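Local coordinates for protein laccase (Botrytis aclada, PDB 3SQR) that is a multicopper oxidase that probably couples the oxidation of hydroquinone-type phenols to the reduction of dioxygen to water, serving lignin degradation and detoxification, at residues G271-F276 with I528-S533; I280-L285 with D322-R327. All coordinates share one frame; numbering follows the deposited sequence.

Interaction 1. Residues G271-F276 with I528-S533; sequences GIDSHF and IAWHAS. With CU (copper (II) ion), chain D.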
ATOM      1  N   GLY A 271       7.593  -2.682  -0.749  1.00 22.96           N
ATOM      2  CA  GLY A 271       8.887  -2.545  -0.193  1.00 24.11           C
ATOM      3  C   GLY A 271       8.889  -1.489   0.902  1.00 24.69           C
ATOM      4  O   GLY A 271       7.902  -0.736   1.057  1.00 25.50           O
ATOM      5  N   ILE A 272       9.946  -1.513   1.703  1.00 24.17           N
ATOM      6  CA  ILE A 272      10.202  -0.528   2.772  1.00 25.67           C
ATOM      7  C   ILE A 272      10.557   0.792   2.114  1.00 23.88           C
ATOM      8  O   ILE A 272      10.108   1.852   2.505  1.00 23.18           O
ATOM      9  CB  ILE A 272      11.418  -1.043   3.618  1.00 25.83           C
ATOM     10  CG1 ILE A 272      11.003  -2.248   4.425  1.00 29.94           C
ATOM     11  CG2 ILE A 272      12.026   0.032   4.527  1.00 28.77           C
ATOM     12  CD1 ILE A 272      12.224  -3.039   4.930  1.00 30.90           C
ATOM     13  N   ASP A 273      11.395   0.700   1.102  1.00 24.56           N
ATOM     14  CA  ASP A 273      11.846   1.903   0.371  1.00 24.31           C
ATOM     15  C   ASP A 273      12.358   1.511  -0.965  1.00 23.39           C
ATOM     16  O   ASP A 273      13.562   1.466  -1.197  1.00 23.74           O
ATOM     17  CB  ASP A 273      12.923   2.616   1.156  1.00 24.96           C
ATOM     18  CG  ASP A 273      13.186   4.049   0.643  1.00 25.94           C
ATOM     19  OD1 ASP A 273      12.710   4.398  -0.439  1.00 29.70           O
ATOM     20  OD2 ASP A 273      13.850   4.817   1.358  1.00 31.03           O
ATOM     21  N   SER A 274      11.420   1.228  -1.872  1.00 23.47           N
ATOM     22  CA  SER A 274      11.704   0.644  -3.170  1.00 22.42           C
ATOM     23  C   SER A 274      10.836   1.290  -4.178  1.00 22.72           C
ATOM     24  O   SER A 274       9.647   1.475  -3.914  1.00 23.10           O
ATOM     25  CB  SER A 274      11.427  -0.882  -3.175  1.00 22.04           C
ATOM     26  OG  SER A 274      10.150  -1.118  -2.592  1.00 23.96           O
ATOM     27  N   HIS A 275      11.359   1.457  -5.378  1.00 22.22           N
ATOM     28  CA  HIS A 275      10.578   1.913  -6.521  1.00 22.09           C
ATOM     29  C   HIS A 275      10.841   0.939  -7.631  1.00 23.10           C
ATOM     30  O   HIS A 275      12.002   0.530  -7.848  1.00 22.80           O
ATOM     31  CB  HIS A 275      10.970   3.315  -6.995  1.00 22.86           C
ATOM     32  CG  HIS A 275       9.969   3.934  -7.905  1.00 24.26           C
ATOM     33  ND1 HIS A 275       9.912   3.654  -9.253  1.00 24.61           N
ATOM     34  CD2 HIS A 275       8.942   4.783  -7.649  1.00 22.91           C
ATOM     35  CE1 HIS A 275       8.892   4.317  -9.788  1.00 24.22           C
ATOM     36  NE2 HIS A 275       8.319   5.039  -8.849  1.00 23.86           N
ATOM     37  N   PHE A 276       9.789   0.609  -8.332  1.00 22.46           N
ATOM     38  CA  PHE A 276       9.868  -0.373  -9.407  1.00 22.99           C
ATOM     39  C   PHE A 276       9.357   0.203 -10.695  1.00 24.24           C
ATOM     40  O   PHE A 276       8.546   1.100 -10.732  1.00 23.24           O
ATOM     41  CB  PHE A 276       9.177  -1.725  -9.066  1.00 22.85           C
ATOM     42  CG  PHE A 276       9.798  -2.438  -7.899  1.00 22.67           C
ATOM     43  CD1 PHE A 276      10.962  -3.173  -8.040  1.00 24.26           C
ATOM     44  CD2 PHE A 276       9.231  -2.328  -6.644  1.00 24.08           C
ATOM     45  CE1 PHE A 276      11.542  -3.807  -6.989  1.00 23.52           C
ATOM     46  CE2 PHE A 276       9.799  -2.955  -5.575  1.00 22.83           C
ATOM     47  CZ  PHE A 276      10.994  -3.691  -5.748  1.00 24.29           C
ATOM     48  N   ILE A 528       6.815   5.191   2.308  1.00 22.63           N
ATOM     49  CA  ILE A 528       8.189   4.742   2.537  1.00 21.03           C
ATOM     50  C   ILE A 528       8.260   4.541   4.063  1.00 21.37           C
ATOM     51  O   ILE A 528       8.017   5.486   4.827  1.00 22.54           O
ATOM     52  CB  ILE A 528       9.217   5.755   2.051  1.00 19.33           C
ATOM     53  CG1 ILE A 528       9.212   5.877   0.528  1.00 22.35           C
ATOM     54  CG2 ILE A 528      10.647   5.345   2.600  1.00 22.32           C
ATOM     55  CD1 ILE A 528      10.025   7.091  -0.038  1.00 22.74           C
ATOM     56  N   ALA A 529       8.465   3.306   4.502  1.00 21.37           N
ATOM     57  CA  ALA A 529       8.271   2.979   5.872  1.00 22.75           C
ATOM     58  C   ALA A 529       9.149   3.827   6.774  1.00 22.66           C
ATOM     59  O   ALA A 529       8.682   4.261   7.815  1.00 21.90           O
ATOM     60  CB  ALA A 529       8.508   1.437   6.140  1.00 23.61           C
ATOM     61  N   TRP A 530      10.400   4.061   6.365  1.00 22.25           N
ATOM     62  CA  TRP A 530      11.246   4.954   7.144  1.00 23.67           C
ATOM     63  C   TRP A 530      10.631   6.320   7.308  1.00 23.24           C
ATOM     64  O   TRP A 530      10.698   6.850   8.428  1.00 23.10           O
ATOM     65  CB  TRP A 530      12.628   5.096   6.549  1.00 23.89           C
ATOM     66  CG  TRP A 530      13.294   3.814   6.161  1.00 22.60           C
ATOM     67  CD1 TRP A 530      13.702   3.461   4.938  1.00 25.85           C
ATOM     68  CD2 TRP A 530      13.686   2.752   7.042  1.00 23.47           C
ATOM     69  NE1 TRP A 530      14.332   2.251   4.974  1.00 27.22           N
ATOM     70  CE2 TRP A 530      14.357   1.820   6.271  1.00 25.71           C
ATOM     71  CE3 TRP A 530      13.635   2.577   8.433  1.00 26.08           C
ATOM     72  CZ2 TRP A 530      14.916   0.665   6.820  1.00 27.00           C
ATOM     73  CZ3 TRP A 530      14.167   1.450   8.970  1.00 28.28           C
ATOM     74  CH2 TRP A 530      14.791   0.505   8.148  1.00 23.08           C
ATOM     75  N   HIS A 531      10.036   6.858   6.238  1.00 23.55           N
ATOM     76  CA  HIS A 531       9.488   8.223   6.261  1.00 24.19           C
ATOM     77  C   HIS A 531       8.245   8.280   7.116  1.00 24.17           C
ATOM     78  O   HIS A 531       8.086   9.195   7.925  1.00 26.23           O
ATOM     79  CB  HIS A 531       9.209   8.715   4.846  1.00 24.59           C
ATOM     80  CG  HIS A 531      10.455   8.854   4.019  1.00 24.05           C
ATOM     81  ND1 HIS A 531      10.453   9.320   2.739  1.00 23.18           N
ATOM     82  CD2 HIS A 531      11.750   8.548   4.300  1.00 23.53           C
ATOM     83  CE1 HIS A 531      11.687   9.329   2.268  1.00 24.49           C
ATOM     84  NE2 HIS A 531      12.498   8.883   3.213  1.00 23.56           N
ATOM     85  N   ALA A 532       7.403   7.266   7.014  1.00 24.29           N
ATOM     86  CA  ALA A 532       6.268   7.153   7.916  1.00 23.05           C
ATOM     87  C   ALA A 532       6.697   7.136   9.355  1.00 23.41           C
ATOM     88  O   ALA A 532       6.156   7.849  10.198  1.00 22.46           O
ATOM     89  CB  ALA A 532       5.401   5.864   7.559  1.00 24.14           C
ATOM     90  N   SER A 533       7.693   6.314   9.652  1.00 23.61           N
ATOM     91  CA  SER A 533       8.215   6.194  11.016  1.00 23.55           C
ATOM     92  C   SER A 533       8.871   7.506  11.527  1.00 23.59           C
ATOM     93  O   SER A 533       8.792   7.818  12.751  1.00 24.83           O
ATOM     94  CB  SER A 533       9.212   5.082  11.076  1.00 23.27           C
ATOM     95  OG  SER A 533       8.511   3.875  11.246  1.00 24.17           O
TER
HETATM   96 CU    CU D 544       8.699   9.780   1.839  1.00 25.39          CU
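I272 lays its CG2 methyl over one face of the W530 indole, off-centre on the NE1-CE2 side of the five-membered ring and 3.1 Å above the indole plane. The methyl stands 3.6 Å from the centroid of that ring, 30° off its normal, and its closest atom is W530 NE1, 3.2 Å from I272 CG2. This CH-pi contact follows from the side-chain torsion: CG2 is anti to the backbone N of I272 while CG1 stands beside that N (chi1 -71°), leaving the methyl branch to face the indole. A529 adds its CB to the same methyl, 4.1 Å from I272 CG2. Beside it, A529 N donates to I272 O over 3.0 Å, with 151° at the hydrogen. The helix 529-533 thus spends an N-H of its first turn on the 271-276 loop, and I528 sits at its N-cap.

The D273 side chain crosses that of W530 at about a right angle, its OD2 at the indole edge, 3.8 Å from W530 CD1. The same carboxylate rests against I528, whose CG2 lies 3.5 Å from D273 CG. That CG2 also lies over the centre of one face of the H531 imidazole, and I528 CD1 comes within 3.5 Å of the copper, so I528 lines the type 1 site without being a ligand. H531 binds that copper through ND1, and H463 and C526 complete the three protein ligands. The 271-276 loop is thus one residue away from the copper and gives it no ligand.

In the fold, this buried contact joins two cupredoxin-like domains. The loop links strands 262-269 and 276-280, with D204 of strand 195-205 receiving the I272 and D273 amides; helix 529-533 follows strand 520-526, and helix 210-217 packs against W530.

Interaction 2. Residues I280-L285 with D322-R327; sequences IDNHTL and DNYWIR
D281 runs from the turn of 280-285 toward strand 323-327, and each atom of its side chain finds something there. CB lies 3.7 Å from the backbone carbonyl oxygen, W325 O. CG is beside the backbone N of D281 (chi1 -67°), which carries the carboxylate alongside W325 and on to R327. OD1 accepts from R327 NE at 2.7 Å, in the guanidinium plane; OD2 accepts from R327 NH2 at 2.9 Å and lies somewhat out of that plane. R327 grips side-on, through NE and NH2, one to each oxygen's syn lone pair, with the flat groups only 21° apart. D281 OD2 also lies 3.3 Å from W325 CB and, farther off, near the plane of the indole at its edge; it takes a further hydrogen bond from the S359 hydroxyl group.

Behind the carboxylate, D281 N gives a nearly straight bond to W325 O, next to the antiparallel non-hydrogen-bonded pair I280-I326, where I280 CG1 and I326 CG2 touch. The chain then reverses in a type II beta turn, I280 to H283, closed by H283 N to I280 O. The imidazole is held at both nitrogens, ND1 donating to D281 O at 2.8 Å and NE2 pairing with Y349 OH, so that its CE1 edge points at the face of Y324, a T-shaped pair with planes at 83°. N282 CB packs on the same tyrosine, 3.6 Å from Y324 CE2, and Y324 OH bonds to the carbonyl of A320.

Two nitrogens and a hydroxyl thus share the D281 charge, which would probably favour its ionised form and restrain rotation of the carboxylate. Polar bonds at D281 and the I280-I326 pair join the start of the turn to strand 323-327, and H283 and N282 pack on Y324 beyond it.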
ATOM      1  N   ILE A 280       8.150  -7.057 -18.537  1.00 25.90           N
ATOM      2  CA  ILE A 280       8.361  -8.457 -18.912  1.00 26.62           C
ATOM      3  C   ILE A 280       8.936  -8.352 -20.323  1.00 26.97           C
ATOM      4  O   ILE A 280       8.277  -7.831 -21.207  1.00 26.92           O
ATOM      5  CB  ILE A 280       7.078  -9.269 -18.925  1.00 26.36           C
ATOM      6  CG1 ILE A 280       6.405  -9.226 -17.541  1.00 26.66           C
ATOM      7  CG2 ILE A 280       7.337 -10.725 -19.383  1.00 27.98           C
ATOM      8  CD1 ILE A 280       5.027  -9.925 -17.528  1.00 27.66           C
ATOM      9  N   ASP A 281      10.162  -8.763 -20.495  1.00 27.42           N
ATOM     10  CA  ASP A 281      10.807  -8.622 -21.795  1.00 28.95           C
ATOM     11  C   ASP A 281       9.934  -9.190 -22.897  1.00 28.93           C
ATOM     12  O   ASP A 281       9.367 -10.277 -22.793  1.00 28.46           O
ATOM     13  CB  ASP A 281      12.133  -9.368 -21.824  1.00 28.41           C
ATOM     14  CG  ASP A 281      13.167  -8.779 -20.931  1.00 31.30           C
ATOM     15  OD1 ASP A 281      12.948  -7.718 -20.277  1.00 30.46           O
ATOM     16  OD2 ASP A 281      14.250  -9.404 -20.874  1.00 33.57           O
ATOM     17  N   ASN A 282       9.858  -8.416 -23.972  1.00 31.79           N
ATOM     18  CA  ASN A 282       9.160  -8.767 -25.189  1.00 33.80           C
ATOM     19  C   ASN A 282       7.663  -8.963 -25.006  1.00 33.49           C
ATOM     20  O   ASN A 282       7.010  -9.515 -25.863  1.00 33.36           O
ATOM     21  CB  ASN A 282       9.795  -9.990 -25.831  1.00 34.73           C
ATOM     22  CG  ASN A 282       9.494 -10.083 -27.305  1.00 39.45           C
ATOM     23  OD1 ASN A 282       9.083 -11.135 -27.760  1.00 45.61           O
ATOM     24  ND2 ASN A 282       9.675  -8.965 -28.054  1.00 40.97           N
ATOM     25  N   HIS A 283       7.117  -8.449 -23.888  1.00 31.88           N
ATOM     26  CA  HIS A 283       5.680  -8.485 -23.668  1.00 30.62           C
ATOM     27  C   HIS A 283       5.174  -7.073 -23.366  1.00 29.56           C
ATOM     28  O   HIS A 283       5.910  -6.197 -22.936  1.00 30.34           O
ATOM     29  CB  HIS A 283       5.334  -9.482 -22.540  1.00 29.54           C
ATOM     30  CG  HIS A 283       5.556 -10.926 -22.887  1.00 27.26           C
ATOM     31  ND1 HIS A 283       6.810 -11.497 -22.998  1.00 27.33           N
ATOM     32  CD2 HIS A 283       4.672 -11.916 -23.137  1.00 27.71           C
ATOM     33  CE1 HIS A 283       6.669 -12.779 -23.290  1.00 28.65           C
ATOM     34  NE2 HIS A 283       5.384 -13.059 -23.367  1.00 28.22           N
ATOM     35  N   THR A 284       3.931  -6.870 -23.743  1.00 30.06           N
ATOM     36  CA  THR A 284       3.231  -5.636 -23.559  1.00 29.67           C
ATOM     37  C   THR A 284       2.286  -5.834 -22.369  1.00 27.06           C
ATOM     38  O   THR A 284       1.641  -6.873 -22.171  1.00 28.39           O
ATOM     39  CB  THR A 284       2.417  -5.282 -24.805  1.00 29.89           C
ATOM     40  OG1 THR A 284       3.348  -5.082 -25.898  1.00 34.39           O
ATOM     41  CG2 THR A 284       1.674  -3.997 -24.600  1.00 34.09           C
ATOM     42  N   LEU A 285       2.275  -4.824 -21.561  1.00 26.56           N
ATOM     43  CA  LEU A 285       1.341  -4.797 -20.453  1.00 26.60           C
ATOM     44  C   LEU A 285       0.145  -3.963 -20.842  1.00 26.44           C
ATOM     45  O   LEU A 285       0.323  -2.814 -21.214  1.00 28.24           O
ATOM     46  CB  LEU A 285       2.021  -4.190 -19.236  1.00 26.06           C
ATOM     47  CG  LEU A 285       3.401  -4.698 -18.812  1.00 24.48           C
ATOM     48  CD1 LEU A 285       3.873  -3.863 -17.592  1.00 25.65           C
ATOM     49  CD2 LEU A 285       3.455  -6.180 -18.454  1.00 27.27           C
ATOM     50  N   ASP A 322       9.667 -19.078 -25.084  1.00 34.90           N
ATOM     51  CA  ASP A 322      11.007 -18.957 -24.598  1.00 35.07           C
ATOM     52  C   ASP A 322      10.864 -18.486 -23.134  1.00 34.91           C
ATOM     53  O   ASP A 322       9.736 -18.200 -22.673  1.00 32.42           O
ATOM     54  CB  ASP A 322      11.782 -17.894 -25.376  1.00 35.05           C
ATOM     55  CG  ASP A 322      13.313 -18.163 -25.410  1.00 37.75           C
ATOM     56  OD1 ASP A 322      13.847 -18.958 -24.596  1.00 36.57           O
ATOM     57  OD2 ASP A 322      13.969 -17.536 -26.255  1.00 43.18           O
ATOM     58  N   ASN A 323      12.015 -18.423 -22.477  1.00 33.96           N
ATOM     59  CA  ASN A 323      12.183 -17.796 -21.171  1.00 33.51           C
ATOM     60  C   ASN A 323      12.436 -16.319 -21.357  1.00 32.85           C
ATOM     61  O   ASN A 323      13.204 -15.881 -22.225  1.00 33.87           O
ATOM     62  CB  ASN A 323      13.360 -18.459 -20.473  1.00 33.32           C
ATOM     63  CG  ASN A 323      13.208 -19.926 -20.424  1.00 33.03           C
ATOM     64  OD1 ASN A 323      12.137 -20.415 -20.101  1.00 30.83           O
ATOM     65  ND2 ASN A 323      14.245 -20.664 -20.843  1.00 34.66           N
ATOM     66  N   TYR A 324      11.798 -15.491 -20.536  1.00 31.14           N
ATOM     67  CA  TYR A 324      11.960 -14.063 -20.648  1.00 30.21           C
ATOM     68  C   TYR A 324      12.208 -13.537 -19.246  1.00 30.53           C
ATOM     69  O   TYR A 324      11.654 -14.094 -18.241  1.00 28.87           O
ATOM     70  CB  TYR A 324      10.699 -13.406 -21.228  1.00 30.35           C
ATOM     71  CG  TYR A 324      10.434 -13.789 -22.639  1.00 32.63           C
ATOM     72  CD1 TYR A 324       9.730 -14.899 -22.930  1.00 32.27           C
ATOM     73  CD2 TYR A 324      10.951 -13.021 -23.691  1.00 35.91           C
ATOM     74  CE1 TYR A 324       9.506 -15.266 -24.292  1.00 36.27           C
ATOM     75  CE2 TYR A 324      10.744 -13.379 -25.045  1.00 36.37           C
ATOM     76  CZ  TYR A 324      10.012 -14.490 -25.316  1.00 36.85           C
ATOM     77  OH  TYR A 324       9.779 -14.869 -26.621  1.00 38.05           O
ATOM     78  N   TRP A 325      13.070 -12.536 -19.173  1.00 30.10           N
ATOM     79  CA  TRP A 325      13.282 -11.884 -17.895  1.00 31.37           C
ATOM     80  C   TRP A 325      12.050 -11.083 -17.494  1.00 29.36           C
ATOM     81  O   TRP A 325      11.450 -10.345 -18.309  1.00 29.69           O
ATOM     82  CB  TRP A 325      14.444 -10.929 -17.938  1.00 31.43           C
ATOM     83  CG  TRP A 325      15.720 -11.600 -17.852  1.00 38.31           C
ATOM     84  CD1 TRP A 325      16.669 -11.641 -18.815  1.00 40.62           C
ATOM     85  CD2 TRP A 325      16.207 -12.367 -16.736  1.00 40.66           C
ATOM     86  NE1 TRP A 325      17.757 -12.370 -18.360  1.00 46.97           N
ATOM     87  CE2 TRP A 325      17.487 -12.852 -17.098  1.00 45.80           C
ATOM     88  CE3 TRP A 325      15.686 -12.684 -15.470  1.00 41.83           C
ATOM     89  CZ2 TRP A 325      18.267 -13.675 -16.232  1.00 45.91           C
ATOM     90  CZ3 TRP A 325      16.435 -13.489 -14.608  1.00 44.29           C
ATOM     91  CH2 TRP A 325      17.732 -13.977 -14.998  1.00 45.80           C
ATOM     92  N   ILE A 326      11.720 -11.190 -16.209  1.00 28.30           N
ATOM     93  CA  ILE A 326      10.700 -10.303 -15.579  1.00 27.31           C
ATOM     94  C   ILE A 326      11.520  -9.326 -14.791  1.00 26.62           C
ATOM     95  O   ILE A 326      12.329  -9.706 -13.948  1.00 27.35           O
ATOM     96  CB  ILE A 326       9.643 -11.026 -14.711  1.00 26.81           C
ATOM     97  CG1 ILE A 326       8.852 -12.116 -15.509  1.00 27.35           C
ATOM     98  CG2 ILE A 326       8.676  -9.961 -14.037  1.00 25.35           C
ATOM     99  CD1 ILE A 326       8.058 -13.080 -14.581  1.00 26.28           C
ATOM    100  N   ARG A 327      11.373  -8.044 -15.115  1.00 26.20           N
ATOM    101  CA  ARG A 327      12.246  -7.027 -14.587  1.00 26.36           C
ATOM    102  C   ARG A 327      11.518  -6.166 -13.580  1.00 24.89           C
ATOM    103  O   ARG A 327      10.533  -5.535 -13.929  1.00 24.95           O
ATOM    104  CB  ARG A 327      12.771  -6.150 -15.735  1.00 27.22           C
ATOM    105  CG  ARG A 327      13.674  -6.997 -16.643  1.00 30.30           C
ATOM    106  CD  ARG A 327      14.452  -6.210 -17.575  1.00 36.31           C
ATOM    107  NE  ARG A 327      15.022  -7.102 -18.580  1.00 35.17           N
ATOM    108  CZ  ARG A 327      16.266  -7.599 -18.569  1.00 38.73           C
ATOM    109  NH1 ARG A 327      17.126  -7.338 -17.585  1.00 34.90           N
ATOM    110  NH2 ARG A 327      16.645  -8.399 -19.568  1.00 39.71           N
TER

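The two contacts adjoin in sequence but lie about 26 Å apart, centre to centre, joined by strand 276-280: the loop of interaction 1 leads into it and the turn of interaction 2 leaves it. Interaction 1 is wholly buried nearer the centre of the molecule and bridges regions distant in sequence, from two different cupredoxin-like domains. Interaction 2 lies farther out, within one of them, pairs neighbouring strands of one sheet and includes the exposed N282. Their chemistry follows: in interaction 1, methyl-on-indole packing, a carboxylate against I528 beside the copper, and a single backbone bond; toward the periphery, a salt bridge, a T-shaped aromatic pair and strand pairing, away from the metal sites.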